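Side-chain contacts in monosaccharide ABC transporter substrate-binding protein, CUT2 family (Bradyrhizobium sp., PDB 4YHS), which probably binds a sugar or related small solute in the periplasm and delivers it to an ABC importer of the CUT2 family: residues Cys62-His67 with Asn103-Gln108; Thr254-Gln259 with Pro280-Gly285. One frame throughout, in Å; residues are numbered along the deposited sequence. Where two conformers were deposited one is given.

In the fold
The two interactions belong to different alpha/beta units of a two-lobed periplasmic binding protein. Interaction 1 sets helix 102-115 against strand 60-65 in the mixed sheet, whereas interaction 2 joins helices 252-264 and 280-287 beside the four-stranded parallel sheet. Their centres are 30 Å apart and their nearest atoms about 12 Å apart. In proteins of this fold the solute is held between the lobes; the structure was determined with Bis-Tris bound. Interaction 1 is buried and combines one direct hydrogen bond with a bridging water, beside the Cys62-Cys112 disulfide. Interaction 2, partly buried, has no direct hydrogen bond across it and combines close approach at two glycines with packing on Val282 and a bridging water.

Interaction 1 of 2, residues Cys62-His67 with Asn103-Gln108; sequences CVSFPH and NKQISQ
Ser64 OG and Gln105 CG both stand anti to their own backbone N (chi1 169° and 178°), which turns the hydroxyl of the strand toward the helix and sends the glutamine out to meet it. The Gln105 chain stays extended beyond CG and runs alongside the serine, with CG 3.3 Å from Ser64 OG, before its amide reaches the hydroxyl. There Gln105 NE2 donates to Ser64 OG over 2.9 Å. The bond is fairly straight, with an N-H...O angle of 159°, and the oxygen lies close to the amide plane.

The same hydroxyl donates to a water, Ser64 OG lying 2.6 Å from the water oxygen. That water in turn donates to Phe65 O at 2.9 Å and to Gln108 OE1, one helical turn beyond Gln105, at 2.8 Å. Water and hydroxyl thus bridge the end of strand 60-65 and two glutamines of helix 102-115.

Helix 102-115 is the crossover of a beta-alpha-beta unit linking strands 90-95 and 119-122, which flank strand 60-65 in the sheet, and it passes over that middle strand. The disulfide Cys62-Cys112 ties the same strand and helix covalently. Phe65, pointing the other way, packs against helix 71-87.

Gln105 also donates from NE2 to Gly123 O and accepts from Ile125 N at OE1, while Gln108 NE2 donates to Glu95 O. With bonds at both ends of the Gln105 amide, its flip is defined and rotation about its last torsion is restrained. The partners of the buried Ser64 hydroxyl are an amide and a water, both neutral, so this polar link between helix and strand buries no charge.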
ATOM      1  N   CYS A  62     -15.157   6.111  13.882  1.00 17.10           N
ATOM      2  CA  CYS A  62     -14.855   4.711  14.193  1.00 18.60           C
ATOM      3  C   CYS A  62     -13.932   4.202  13.102  1.00 22.89           C
ATOM      4  O   CYS A  62     -14.243   4.359  11.912  1.00 19.16           O
ATOM      5  CB  CYS A  62     -16.131   3.867  14.285  1.00 21.19           C
ATOM      6  SG  CYS A  62     -15.794   2.099  14.357  1.00 22.84           S
ATOM      7  N   VAL A  63     -12.789   3.622  13.487  1.00 17.37           N
ATOM      8  CA  VAL A  63     -11.833   3.104  12.511  1.00 15.48           C
ATOM      9  C   VAL A  63     -11.658   1.611  12.783  1.00 18.43           C
ATOM     10  O   VAL A  63     -11.256   1.223  13.875  1.00 16.23           O
ATOM     11  CB  VAL A  63     -10.467   3.831  12.567  1.00 16.56           C
ATOM     12  CG1 VAL A  63      -9.573   3.361  11.398  1.00 15.72           C
ATOM     13  CG2 VAL A  63     -10.683   5.330  12.493  1.00 15.59           C
ATOM     14  N   SER A  64     -11.948   0.795  11.769  1.00 18.14           N
ATOM     15  CA  SER A  64     -11.890  -0.674  11.865  1.00 15.19           C
ATOM     16  C   SER A  64     -10.781  -1.249  10.982  1.00 16.46           C
ATOM     17  O   SER A  64     -10.789  -1.081   9.753  1.00 16.32           O
ATOM     18  CB  SER A  64     -13.256  -1.256  11.476  1.00 16.41           C
ATOM     19  OG  SER A  64     -13.222  -2.662  11.296  1.00 17.49           O
ATOM     20  N   PHE A  65      -9.795  -1.864  11.635  1.00 14.64           N
ATOM     21  CA  PHE A  65      -8.620  -2.427  10.979  1.00 15.62           C
ATOM     22  C   PHE A  65      -8.735  -3.937  10.931  1.00 13.56           C
ATOM     23  O   PHE A  65      -9.381  -4.541  11.801  1.00 17.55           O
ATOM     24  CB  PHE A  65      -7.351  -2.066  11.742  1.00 18.88           C
ATOM     25  CG  PHE A  65      -6.684  -0.772  11.307  1.00 13.38           C
ATOM     26  CD1 PHE A  65      -7.372   0.227  10.681  1.00 12.56           C
ATOM     27  CD2 PHE A  65      -5.320  -0.591  11.561  1.00 20.55           C
ATOM     28  CE1 PHE A  65      -6.692   1.417  10.296  1.00 15.18           C
ATOM     29  CE2 PHE A  65      -4.663   0.554  11.201  1.00 15.36           C
ATOM     30  CZ  PHE A  65      -5.320   1.552  10.574  1.00 12.32           C
ATOM     31  N   PRO A  66      -8.119  -4.564   9.922  1.00 16.39           N
ATOM     32  CA  PRO A  66      -8.094  -6.033   9.868  1.00 19.26           C
ATOM     33  C   PRO A  66      -7.280  -6.654  11.008  1.00 18.49           C
ATOM     34  O   PRO A  66      -7.604  -7.755  11.481  1.00 19.54           O
ATOM     35  CB  PRO A  66      -7.440  -6.316   8.513  1.00 20.97           C
ATOM     36  CG  PRO A  66      -6.608  -5.101   8.237  1.00 18.74           C
ATOM     37  CD  PRO A  66      -7.371  -3.951   8.818  1.00 17.61           C
ATOM     38  N   HIS A  67      -6.249  -5.933  11.447  1.00 18.29           N
ATOM     39  CA  HIS A  67      -5.286  -6.404  12.443  1.00 17.23           C
ATOM     40  C   HIS A  67      -4.285  -5.271  12.688  1.00 17.20           C
ATOM     41  O   HIS A  67      -4.352  -4.222  12.038  1.00 16.35           O
ATOM     42  CB  HIS A  67      -4.577  -7.677  11.975  1.00 14.67           C
ATOM     43  CG  HIS A  67      -3.704  -7.497  10.765  1.00 20.23           C
ATOM     44  ND1 HIS A  67      -2.502  -6.820  10.797  1.00 20.39           N
ATOM     45  CD2 HIS A  67      -3.864  -7.919   9.486  1.00 20.19           C
ATOM     46  CE1 HIS A  67      -1.957  -6.832   9.590  1.00 21.22           C
ATOM     47  NE2 HIS A  67      -2.761  -7.501   8.779  1.00 21.09           N
ATOM     48  N   ASN A 103     -15.791 -12.168  10.953  1.00 22.38           N
ATOM     49  CA  ASN A 103     -16.924 -12.065  11.870  1.00 26.61           C
ATOM     50  C   ASN A 103     -16.668 -11.124  13.031  1.00 26.40           C
ATOM     51  O   ASN A 103     -17.584 -10.445  13.497  1.00 26.39           O
ATOM     52  CB  ASN A 103     -17.299 -13.439  12.396  1.00 24.92           C
ATOM     53  CG  ASN A 103     -17.899 -14.308  11.327  1.00 38.78           C
ATOM     54  OD1 ASN A 103     -18.500 -13.806  10.375  1.00 45.70           O
ATOM     55  ND2 ASN A 103     -17.731 -15.623  11.465  1.00 41.55           N
ATOM     56  N   LYS A 104     -15.420 -11.040  13.479  1.00 21.54           N
ATOM     57  CA  LYS A 104     -15.084 -10.122  14.564  1.00 23.80           C
ATOM     58  C   LYS A 104     -15.100  -8.686  14.027  1.00 18.09           C
ATOM     59  O   LYS A 104     -15.548  -7.770  14.702  1.00 22.48           O
ATOM     60  CB  LYS A 104     -13.743 -10.478  15.189  1.00 27.46           C
ATOM     61  CG  LYS A 104     -13.179  -9.429  16.114  1.00 23.94           C
ATOM     62  CD  LYS A 104     -14.047  -9.220  17.330  1.00 25.36           C
ATOM     63  CE  LYS A 104     -13.763 -10.270  18.404  1.00 52.78           C
ATOM     64  NZ  LYS A 104     -13.799  -9.660  19.766  1.00 65.40           N
ATOM     65  N   GLN A 105     -14.682  -8.491  12.785  1.00 20.64           N
ATOM     66  CA  GLN A 105     -14.710  -7.151  12.228  1.00 20.23           C
ATOM     67  C   GLN A 105     -16.162  -6.688  12.074  1.00 18.00           C
ATOM     68  O   GLN A 105     -16.490  -5.552  12.386  1.00 19.64           O
ATOM     69  CB  GLN A 105     -13.973  -7.089  10.902  1.00 15.64           C
ATOM     70  CG  GLN A 105     -14.031  -5.704  10.292  1.00 15.64           C
ATOM     71  CD  GLN A 105     -13.086  -5.533   9.153  1.00 20.10           C
ATOM     72  OE1 GLN A 105     -13.044  -6.360   8.254  1.00 16.18           O
ATOM     73  NE2 GLN A 105     -12.308  -4.438   9.176  1.00 19.29           N
ATOM     74  N   ILE A 106     -17.047  -7.586  11.651  1.00 20.36           N
ATOM     75  CA  ILE A 106     -18.447  -7.251  11.552  1.00 18.73           C
ATOM     76  C   ILE A 106     -18.995  -6.823  12.917  1.00 23.57           C
ATOM     77  O   ILE A 106     -19.630  -5.773  13.014  1.00 21.99           O
ATOM     78  CB  ILE A 106     -19.245  -8.417  10.948  1.00 20.29           C
ATOM     79  CG1 ILE A 106     -18.850  -8.581   9.471  1.00 21.20           C
ATOM     80  CG2 ILE A 106     -20.747  -8.175  11.078  1.00 25.58           C
ATOM     81  CD1 ILE A 106     -19.456  -9.810   8.807  1.00 30.67           C
ATOM     82  N   SER A 107     -18.732  -7.610  13.963  0.50 23.28           N
ATOM     83  CA  SER A 107     -19.247  -7.294  15.292  0.50 23.78           C
ATOM     84  C   SER A 107     -18.630  -5.995  15.837  0.50 24.34           C
ATOM     85  O   SER A 107     -19.326  -5.199  16.470  0.50 25.00           O
ATOM     86  CB  SER A 107     -19.002  -8.458  16.271  0.50 25.65           C
ATOM     87  OG  SER A 107     -17.648  -8.871  16.287  0.50 25.98           O
ATOM     88  N   GLN A 108     -17.342  -5.774  15.583  1.00 23.85           N
ATOM     89  CA  GLN A 108     -16.668  -4.561  16.066  1.00 20.67           C
ATOM     90  C   GLN A 108     -17.248  -3.295  15.415  1.00 31.36           C
ATOM     91  O   GLN A 108     -17.453  -2.274  16.089  1.00 22.61           O
ATOM     92  CB  GLN A 108     -15.158  -4.640  15.812  1.00 18.95           C
ATOM     93  CG  GLN A 108     -14.421  -5.571  16.731  1.00 20.15           C
ATOM     94  CD  GLN A 108     -12.937  -5.625  16.426  1.00 20.61           C
ATOM     95  OE1 GLN A 108     -12.528  -5.716  15.267  1.00 22.74           O
ATOM     96  NE2 GLN A 108     -12.119  -5.586  17.475  1.00 24.05           N
TER
HETATM   97  O   HOH W   1     -11.930  -4.096  13.027  1.00 19.55           O

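Interaction 2 of 2, residues Thr254-Gln259 with Pro280-Gly285; sequences TAEAAQ and PGVYEG
One face of the Glu256 carboxylate lies against the backbone of Gly281 and Val282: Gly281 CA sits almost directly over the group, 3.4 Å from Glu256 OE2, and Val282 N stands above the same face. A water tilted out of the carboxylate plane toward this face donates to Glu256 OE1 and accepts from Gly281 N at 2.8 Å, so it joins the acid to the first turn of helix 280-287. The stronger partner of OE1 is the hydroxyl of Thr279, which also accepts from Val282 N. Shortening Glu256 to an alanine would probably uncover Gly281 and leave the Thr279 hydroxyl and the bridging water without their carboxylate partner.

The second flat group, the amide of Gln259, meets the other helix through its oxygen, with Gly285 CA 3.5 Å from Gln259 OE1 and somewhat off the amide plane. In that plane, Gln259 NE2 donates to Glu256 O one turn back, over 3.0 Å and nearly straight at 170°, using a carbonyl lone pair. This bond fixes which end of the amide is turned to the glycine. A water that donates to Gly281 O at 2.6 Å makes only a weak link to Gln259 NE2.

In this alpha/beta sandwich, helix 252-264 is the beta-alpha-beta crossover between parallel strands 247-250 and 272-275, and helix 280-287 follows the latter. The short segments cross at 51°, and Ala255 and Val282 both rest on Ala275 of strand 272-275. Val282 CG2 meets the aliphatic part of the acid, 3.9 Å from Glu256 CG, the two side chains crossing at about a right angle.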
ATOM      1  N   THR A 254      10.835 -11.407  -0.535  1.00 17.55           N
ATOM      2  CA  THR A 254      11.831 -11.934  -1.460  1.00 18.95           C
ATOM      3  C   THR A 254      13.107 -11.079  -1.461  1.00 14.96           C
ATOM      4  O   THR A 254      14.238 -11.589  -1.354  1.00 15.91           O
ATOM      5  CB  THR A 254      11.290 -11.961  -2.907  1.00 17.69           C
ATOM      6  OG1 THR A 254       9.973 -12.530  -2.950  1.00 18.00           O
ATOM      7  CG2 THR A 254      12.203 -12.782  -3.783  1.00 17.36           C
ATOM      8  N   ALA A 255      12.922  -9.775  -1.593  1.00 14.55           N
ATOM      9  CA  ALA A 255      14.071  -8.838  -1.639  1.00 12.72           C
ATOM     10  C   ALA A 255      14.823  -8.866  -0.317  1.00 14.56           C
ATOM     11  O   ALA A 255      16.053  -8.891  -0.315  1.00 14.98           O
ATOM     12  CB  ALA A 255      13.607  -7.456  -1.928  1.00 16.36           C
ATOM     13  N   GLU A 256      14.100  -8.864   0.801  1.00 17.18           N
ATOM     14  CA  GLU A 256      14.786  -8.912   2.096  1.00 18.06           C
ATOM     15  C   GLU A 256      15.560 -10.205   2.279  1.00 21.92           C
ATOM     16  O   GLU A 256      16.715 -10.181   2.711  1.00 21.09           O
ATOM     17  CB  GLU A 256      13.810  -8.727   3.247  1.00 18.42           C
ATOM     18  CG  GLU A 256      13.104  -7.393   3.237  1.00 24.67           C
ATOM     19  CD  GLU A 256      12.077  -7.271   4.368  1.00 33.55           C
ATOM     20  OE1 GLU A 256      10.903  -6.909   4.103  1.00 28.44           O
ATOM     21  OE2 GLU A 256      12.469  -7.541   5.517  1.00 33.76           O
ATOM     22  N   ALA A 257      14.948 -11.339   1.926  1.00 18.16           N
ATOM     23  CA  ALA A 257      15.614 -12.625   2.095  1.00 16.76           C
ATOM     24  C   ALA A 257      16.796 -12.776   1.125  1.00 23.41           C
ATOM     25  O   ALA A 257      17.796 -13.414   1.467  1.00 23.01           O
ATOM     26  CB  ALA A 257      14.596 -13.791   1.927  1.00 19.42           C
ATOM     27  N   ALA A 258      16.715 -12.142  -0.051  1.00 18.73           N
ATOM     28  CA  ALA A 258      17.746 -12.282  -1.088  1.00 18.85           C
ATOM     29  C   ALA A 258      19.061 -11.595  -0.696  1.00 21.03           C
ATOM     30  O   ALA A 258      20.136 -11.966  -1.177  1.00 18.82           O
ATOM     31  CB  ALA A 258      17.230 -11.718  -2.421  1.00 17.88           C
ATOM     32  N   GLN A 259      18.991 -10.619   0.207  1.00 18.69           N
ATOM     33  CA  GLN A 259      20.204  -9.866   0.580  1.00 18.32           C
ATOM     34  C   GLN A 259      21.292 -10.802   1.101  1.00 18.92           C
ATOM     35  O   GLN A 259      22.488 -10.703   0.733  1.00 20.72           O
ATOM     36  CB  GLN A 259      19.869  -8.820   1.631  1.00 17.17           C
ATOM     37  CG  GLN A 259      18.873  -7.770   1.241  1.00 17.23           C
ATOM     38  CD  GLN A 259      18.555  -6.888   2.422  1.00 19.35           C
ATOM     39  OE1 GLN A 259      18.992  -5.734   2.500  1.00 20.70           O
ATOM     40  NE2 GLN A 259      17.813  -7.440   3.370  1.00 16.75           N
ATOM     41  N   PRO A 280       9.676  -1.953   6.297  1.00 14.12           N
ATOM     42  CA  PRO A 280      10.879  -1.426   6.953  1.00 13.30           C
ATOM     43  C   PRO A 280      12.175  -2.144   6.522  1.00 15.71           C
ATOM     44  O   PRO A 280      13.207  -1.476   6.380  1.00 15.10           O
ATOM     45  CB  PRO A 280      10.575  -1.634   8.445  1.00 17.72           C
ATOM     46  CG  PRO A 280       9.086  -1.516   8.521  1.00 18.40           C
ATOM     47  CD  PRO A 280       8.605  -2.231   7.267  1.00 17.30           C
ATOM     48  N   GLY A 281      12.121  -3.454   6.322  1.00 15.87           N
ATOM     49  CA  GLY A 281      13.287  -4.220   5.904  1.00 19.99           C
ATOM     50  C   GLY A 281      13.774  -3.794   4.522  1.00 14.70           C
ATOM     51  O   GLY A 281      14.966  -3.643   4.281  1.00 17.39           O
ATOM     52  N   VAL A 282      12.842  -3.567   3.603  1.00 15.13           N
ATOM     53  CA  VAL A 282      13.214  -3.081   2.279  1.00 12.89           C
ATOM     54  C   VAL A 282      13.807  -1.660   2.360  1.00 15.96           C
ATOM     55  O   VAL A 282      14.836  -1.360   1.748  1.00 14.23           O
ATOM     56  CB  VAL A 282      12.019  -3.105   1.328  1.00 15.50           C
ATOM     57  CG1 VAL A 282      12.331  -2.358  -0.016  1.00 22.64           C
ATOM     58  CG2 VAL A 282      11.605  -4.551   1.056  1.00 14.90           C
ATOM     59  N   TYR A 283      13.205  -0.813   3.182  1.00 16.24           N
ATOM     60  CA  TYR A 283      13.674   0.564   3.392  1.00 15.66           C
ATOM     61  C   TYR A 283      15.120   0.553   3.898  1.00 15.09           C
ATOM     62  O   TYR A 283      15.980   1.262   3.378  1.00 15.65           O
ATOM     63  CB  TYR A 283      12.714   1.264   4.370  1.00 16.55           C
ATOM     64  CG  TYR A 283      12.922   2.751   4.575  1.00 14.71           C
ATOM     65  CD1 TYR A 283      12.313   3.685   3.749  1.00 17.10           C
ATOM     66  CD2 TYR A 283      13.699   3.216   5.606  1.00 17.61           C
ATOM     67  CE1 TYR A 283      12.505   5.059   3.957  1.00 17.60           C
ATOM     68  CE2 TYR A 283      13.879   4.563   5.819  1.00 24.34           C
ATOM     69  CZ  TYR A 283      13.265   5.475   5.006  1.00 20.14           C
ATOM     70  OH  TYR A 283      13.493   6.815   5.230  1.00 26.26           O
ATOM     71  N   GLU A 284      15.398  -0.256   4.911  1.00 18.07           N
ATOM     72  CA  GLU A 284      16.728  -0.273   5.489  1.00 15.90           C
ATOM     73  C   GLU A 284      17.720  -0.786   4.446  1.00 12.31           C
ATOM     74  O   GLU A 284      18.836  -0.282   4.323  1.00 15.70           O
ATOM     75  CB  GLU A 284      16.758  -1.134   6.750  1.00 16.48           C
ATOM     76  CG  GLU A 284      18.131  -1.329   7.340  1.00 24.68           C
ATOM     77  CD  GLU A 284      18.767  -0.030   7.890  1.00 34.24           C
ATOM     78  OE1 GLU A 284      18.078   1.002   8.031  1.00 30.77           O
ATOM     79  OE2 GLU A 284      19.981  -0.045   8.176  1.00 36.05           O
ATOM     80  N   GLY A 285      17.279  -1.771   3.673  1.00 15.97           N
ATOM     81  CA  GLY A 285      18.082  -2.320   2.604  1.00 17.89           C
ATOM     82  C   GLY A 285      18.497  -1.272   1.573  1.00 15.09           C
ATOM     83  O   GLY A 285      19.631  -1.276   1.130  1.00 15.94           O
TER
HETATM   84  O   HOH W   2      10.294  -5.507   7.012  1.00 18.92           O
HETATM   85  O   HOH W   3      16.870  -4.965   5.450  1.00 25.63           O